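PDB 3FMC: putative succinylglutamate desuccinylase / aspartoacylase from Shewanella amazonensis, which probably acts as a zinc-dependent hydrolase of ester bonds, of the succinylglutamate desuccinylase/aspartoacylase family. Local coordinates for residues R3-V9 with S21-F27; Y37-V42 with L158-A162. All coordinates share one frame; numbering follows the deposited sequence.

Contact 1: residues R3-V9 with S21-F27; sequences RVDKHEV and SLPVYRF
With chi1 at 76°, His7 holds its imidazole between its own backbone N and carbonyl carbon, swung across to Val24. The ring runs alongside that valine, whose CB sits over one imidazole face, 3.9 Å from the centroid, a CH-pi contact. Phe27, its CG anti to the carbonyl carbon (chi1 -65°), likewise turns a ring face to CG1 of Val4, whose CG2 lies 3.2 Å from Phe27 CE2, while NH1 of Arg3 comes to the ring edge with the guanidinium nearly perpendicular. In one of its two modelled conformers Lys6 runs along Tyr25, its CD 3.6 Å from Tyr25 CE1, and its NZ meets Glu8 OE2 in a salt bridge (2.7 Å). Between the strands, paired antiparallel as a beta hairpin, Asp5–Arg26, His7–Val24 and Val9–Leu22 are hydrogen-bonded pairs; Val24 N to His7 O measures 2.8 Å. The hairpin joins the sheet through strand 69-72, bonded to Tyr25 and Phe27. Tyr25 OH reaches Leu323 O of the second subunit, and Arg26 pairs with Asp68. One water lies in the imidazole plane, 2.8 Å from His7 ND1, and also donates to Val24 O. Valine over the face and water at the edge probably limit this exposed ring's rotation.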
# COMPACT_ATOMS: atom_id res chain seq x y z
N ARG C 3 -42.28 -8.59 -2.30
CA ARG C 3 -41.95 -7.17 -2.56
C ARG C 3 -40.54 -7.08 -3.25
O ARG C 3 -40.46 -6.94 -4.47
CB ARG C 3 -42.07 -6.36 -1.24
CG ARG C 3 -41.87 -4.82 -1.34
CD ARG C 3 -42.52 -4.29 -2.61
NE ARG C 3 -42.68 -2.84 -2.70
CZ ARG C 3 -42.86 -2.18 -3.85
NH1 ARG C 3 -42.86 -2.82 -5.02
NH2 ARG C 3 -43.02 -0.87 -3.85
N VAL C 4 -39.47 -7.19 -2.47
CA VAL C 4 -38.11 -7.16 -3.02
C VAL C 4 -37.58 -8.58 -3.09
O VAL C 4 -37.72 -9.34 -2.14
CB VAL C 4 -37.11 -6.36 -2.14
CG1 VAL C 4 -35.86 -6.06 -2.95
CG2 VAL C 4 -37.72 -5.07 -1.65
N ASP C 5 -36.98 -8.94 -4.21
CA ASP C 5 -36.37 -10.23 -4.39
C ASP C 5 -34.84 -9.98 -4.38
O ASP C 5 -34.38 -8.97 -4.92
CB ASP C 5 -36.80 -10.80 -5.74
CG ASP C 5 -36.27 -12.20 -6.01
OD1 ASP C 5 -36.35 -12.63 -7.18
OD2 ASP C 5 -35.77 -12.88 -5.08
N LYS C 6 -34.06 -10.84 -3.73
CA LYS C 6 -32.59 -10.71 -3.75
C LYS C 6 -31.92 -11.95 -4.32
O LYS C 6 -32.29 -13.04 -3.96
CB LYS C 6 -32.00 -10.50 -2.36
CG LYS C 6 -30.47 -10.68 -2.32
CD LYS C 6 -29.89 -10.46 -0.95
CE LYS C 6 -28.47 -11.00 -0.81
NZ LYS C 6 -28.40 -12.49 -0.67
N HIS C 7 -30.92 -11.75 -5.17
CA HIS C 7 -30.13 -12.84 -5.70
C HIS C 7 -28.66 -12.40 -5.67
O HIS C 7 -28.36 -11.23 -5.54
CB HIS C 7 -30.60 -13.37 -7.05
CG HIS C 7 -30.26 -12.53 -8.22
ND1 HIS C 7 -31.03 -11.45 -8.61
CD2 HIS C 7 -29.29 -12.66 -9.16
CE1 HIS C 7 -30.51 -10.92 -9.71
NE2 HIS C 7 -29.46 -11.64 -10.06
N GLU C 8 -27.76 -13.37 -5.71
CA GLU C 8 -26.34 -13.07 -5.69
C GLU C 8 -25.75 -13.38 -7.03
O GLU C 8 -26.13 -14.36 -7.69
CB GLU C 8 -25.65 -13.86 -4.60
CG GLU C 8 -26.31 -13.64 -3.29
CD GLU C 8 -25.36 -13.66 -2.14
OE1 GLU C 8 -24.23 -14.17 -2.27
OE2 GLU C 8 -25.76 -13.11 -1.09
N VAL C 9 -24.83 -12.52 -7.44
CA VAL C 9 -24.17 -12.65 -8.71
C VAL C 9 -22.66 -12.71 -8.42
O VAL C 9 -22.13 -11.84 -7.73
CB VAL C 9 -24.52 -11.47 -9.60
CG1 VAL C 9 -23.63 -11.37 -10.83
CG2 VAL C 9 -26.02 -11.56 -9.98
N SER C 21 -18.92 -11.95 -4.61
CA SER C 21 -20.28 -11.85 -5.06
C SER C 21 -20.93 -10.54 -4.63
O SER C 21 -20.47 -9.86 -3.67
CB SER C 21 -21.13 -13.04 -4.67
OG SER C 21 -21.21 -13.12 -3.28
N LEU C 22 -22.00 -10.20 -5.39
CA LEU C 22 -22.74 -8.95 -5.24
C LEU C 22 -24.19 -9.32 -4.88
O LEU C 22 -24.73 -10.27 -5.44
CB LEU C 22 -22.82 -8.20 -6.59
CG LEU C 22 -21.59 -7.97 -7.46
CD1 LEU C 22 -21.84 -7.07 -8.62
CD2 LEU C 22 -20.46 -7.44 -6.58
N PRO C 23 -24.83 -8.53 -4.01
CA PRO C 23 -26.26 -8.68 -3.73
C PRO C 23 -27.02 -7.83 -4.76
O PRO C 23 -26.67 -6.67 -4.96
CB PRO C 23 -26.41 -8.08 -2.33
CG PRO C 23 -25.35 -7.08 -2.22
CD PRO C 23 -24.25 -7.42 -3.23
N VAL C 24 -27.97 -8.44 -5.46
CA VAL C 24 -28.82 -7.76 -6.47
C VAL C 24 -30.24 -7.77 -5.95
O VAL C 24 -30.82 -8.87 -5.78
CB VAL C 24 -28.70 -8.45 -7.83
CG1 VAL C 24 -29.53 -7.69 -8.93
CG2 VAL C 24 -27.23 -8.58 -8.20
N TYR C 25 -30.79 -6.58 -5.67
CA TYR C 25 -32.14 -6.43 -5.16
C TYR C 25 -33.04 -5.99 -6.31
O TYR C 25 -32.65 -5.16 -7.13
CB TYR C 25 -32.19 -5.40 -4.05
CG TYR C 25 -31.42 -5.83 -2.81
CD1 TYR C 25 -31.96 -6.71 -1.91
CD2 TYR C 25 -30.14 -5.32 -2.55
CE1 TYR C 25 -31.29 -7.10 -0.81
CE2 TYR C 25 -29.45 -5.72 -1.42
CZ TYR C 25 -30.01 -6.62 -0.57
OH TYR C 25 -29.34 -7.04 0.56
N ARG C 26 -34.18 -6.64 -6.45
CA ARG C 26 -35.09 -6.28 -7.51
C ARG C 26 -36.50 -6.07 -7.04
O ARG C 26 -37.04 -6.89 -6.26
CB ARG C 26 -35.13 -7.34 -8.58
CG ARG C 26 -35.77 -6.79 -9.86
CD ARG C 26 -36.25 -7.88 -10.75
NE ARG C 26 -36.30 -7.46 -12.14
CZ ARG C 26 -36.86 -8.15 -13.13
NH1 ARG C 26 -37.48 -9.31 -12.90
NH2 ARG C 26 -36.82 -7.67 -14.37
N PHE C 27 -37.06 -4.94 -7.48
CA PHE C 27 -38.48 -4.63 -7.33
C PHE C 27 -39.12 -4.83 -8.72
O PHE C 27 -38.70 -4.23 -9.69
CB PHE C 27 -38.68 -3.19 -6.92
CG PHE C 27 -38.15 -2.85 -5.59
CD1 PHE C 27 -36.81 -2.58 -5.40
CD2 PHE C 27 -39.00 -2.77 -4.50
CE1 PHE C 27 -36.34 -2.22 -4.12
CE2 PHE C 27 -38.54 -2.41 -3.25
CZ PHE C 27 -37.22 -2.13 -3.06
O HOH W 1 -39.83 -8.04 -6.61
O HOH W 2 -33.09 -10.06 -7.32

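Contact 2: residues Y37-V42 with L158-A162; sequences YIQANV and LQSMA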
# COMPACT_ATOMS: atom_id res chain seq x y z
N TYR C 37 -31.68 0.19 -13.61
CA TYR C 37 -30.56 -0.50 -12.98
C TYR C 37 -29.72 0.54 -12.22
O TYR C 37 -29.31 1.53 -12.80
CB TYR C 37 -29.72 -1.22 -14.00
CG TYR C 37 -28.45 -1.82 -13.43
CD1 TYR C 37 -28.43 -3.12 -12.90
CD2 TYR C 37 -27.27 -1.09 -13.41
CE1 TYR C 37 -27.22 -3.66 -12.37
CE2 TYR C 37 -26.08 -1.63 -12.90
CZ TYR C 37 -26.08 -2.93 -12.38
OH TYR C 37 -24.93 -3.48 -11.85
N ILE C 38 -29.51 0.30 -10.93
CA ILE C 38 -28.78 1.23 -10.03
C ILE C 38 -27.68 0.44 -9.34
O ILE C 38 -27.93 -0.65 -8.82
CB ILE C 38 -29.71 1.85 -8.96
CG1 ILE C 38 -30.97 2.42 -9.63
CG2 ILE C 38 -28.96 2.89 -8.11
CD1 ILE C 38 -31.97 3.10 -8.66
N GLN C 39 -26.46 0.98 -9.35
CA GLN C 39 -25.34 0.36 -8.63
C GLN C 39 -24.57 1.40 -7.83
O GLN C 39 -24.62 2.58 -8.11
CB GLN C 39 -24.39 -0.41 -9.56
CG GLN C 39 -23.64 0.44 -10.57
CD GLN C 39 -22.75 -0.34 -11.47
OE1 GLN C 39 -23.00 -1.50 -11.75
NE2 GLN C 39 -21.68 0.30 -11.92
N ALA C 40 -23.83 0.92 -6.83
CA ALA C 40 -23.04 1.76 -5.95
C ALA C 40 -21.75 1.05 -5.56
O ALA C 40 -21.73 -0.20 -5.48
CB ALA C 40 -23.80 2.06 -4.63
N ASN C 41 -20.76 1.86 -5.24
CA ASN C 41 -19.52 1.43 -4.51
C ASN C 41 -18.60 0.56 -5.38
O ASN C 41 -17.92 -0.38 -4.89
CB ASN C 41 -19.96 0.72 -3.19
CG ASN C 41 -18.93 0.76 -2.04
OD1 ASN C 41 -19.16 0.10 -1.00
ND2 ASN C 41 -17.85 1.54 -2.16
N VAL C 42 -18.60 0.85 -6.69
CA VAL C 42 -17.65 0.22 -7.60
C VAL C 42 -16.25 0.69 -7.17
O VAL C 42 -15.27 -0.08 -7.19
CB VAL C 42 -17.99 0.51 -9.10
CG1 VAL C 42 -16.80 0.14 -10.04
CG2 VAL C 42 -19.22 -0.34 -9.56
N LEU C 158 -21.23 -6.50 -14.34
CA LEU C 158 -22.12 -5.36 -14.05
C LEU C 158 -22.77 -4.82 -15.31
O LEU C 158 -23.97 -4.56 -15.34
CB LEU C 158 -21.31 -4.23 -13.39
CG LEU C 158 -20.73 -4.56 -12.00
CD1 LEU C 158 -19.77 -3.48 -11.49
CD2 LEU C 158 -21.84 -4.77 -11.02
N GLN C 159 -21.96 -4.71 -16.36
CA GLN C 159 -22.38 -4.15 -17.64
C GLN C 159 -23.47 -4.95 -18.28
O GLN C 159 -24.41 -4.39 -18.84
CB GLN C 159 -21.17 -4.02 -18.56
CG GLN C 159 -21.44 -3.21 -19.85
CD GLN C 159 -20.21 -2.96 -20.63
OE1 GLN C 159 -19.11 -2.87 -20.07
NE2 GLN C 159 -20.36 -2.77 -21.96
N SER C 160 -23.34 -6.27 -18.26
CA SER C 160 -24.35 -7.13 -18.85
C SER C 160 -25.69 -6.90 -18.16
O SER C 160 -26.74 -6.90 -18.83
CB SER C 160 -23.94 -8.60 -18.77
OG SER C 160 -25.01 -9.40 -19.22
N MSE C 161 -25.68 -6.72 -16.84
CA MSE C 161 -26.93 -6.40 -16.11
C MSE C 161 -27.46 -5.02 -16.52
O MSE C 161 -28.67 -4.86 -16.78
CB MSE C 161 -26.74 -6.46 -14.60
CG MSE C 161 -26.54 -7.92 -14.06
SE MSE C 161 -26.64 -7.93 -12.17
CE MSE C 161 -24.85 -7.01 -11.78
N ALA C 162 -26.56 -4.04 -16.61
CA ALA C 162 -26.91 -2.66 -16.95
C ALA C 162 -27.55 -2.57 -18.35
O ALA C 162 -28.49 -1.84 -18.55
CB ALA C 162 -25.66 -1.78 -16.91
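Strand 37-40 and helix 158-162 run roughly antiparallel, 153° between their directions, with axes 9.3 Å apart at closest approach. The backbones come nearest at Tyr37 and Ala162, whose CA atoms are 5.8 Å apart. Tyr37 fills this spacing: its CG stands anti to the backbone N (chi1 173°), and the ring extends along the helix with one face against the main chain. Ala162 CA and Met161 C lie over that face, both offset toward the rim. The selenomethionine at 161 touches the ring with CB, 3.6 Å from Tyr37 CE1, and the hydroxyl with CE, 3.5 Å from Tyr37 OH. Both segments belong to the catalytic domain of the family, in the zinc exopeptidase clan; here the helix packs on a strand flanked in parallel by strands 69-72 and 167-174. The phenol meets Leu158 at about a right angle, its OH 3.4 Å from Leu158 CD2. The same OH donates to Gln39 OE1 at 2.8 Å, in the carbonyl plane of the amide and at the edge of the Tyr37 ring. Gln39 NE2 bonds to Asp170 and Tyr104, so both ends of this buried amide are engaged and its rotation is fixed. Against its oxygen side lies Leu158, with CD2 3.5 Å from Gln39 OE1. Past the strand end, Val42 and Leu158 pass with their chains headed oppositely, Val42 CG2 3.7 Å from Leu158 CD1. Met210 of helix 210-227 touches Gln39, Leu158 and Ala162.

From the N terminus, strand 4-13 turns back into strand 19-27, and contact 1 closes this hairpin, with 11 residues between its segments, 6 of them still strand. The chain then enters strand 36-40 and, 115 residues after segment 37-42, returns in helix 150-163 to close contact 2. The two closures are in series and neither nest nor cross. They nevertheless meet in space, their centres about 12 Å apart: Leu22 CD1 packs 3.3 Å from Leu158 CD2, and Val24 CG2 lies 4.1 Å from Met161 SE. Strand 69-72 stands between strands 19-27 and 36-40, while helix 150-163 reaches both, tying the peripheral hairpin to the interior of the catalytic domain.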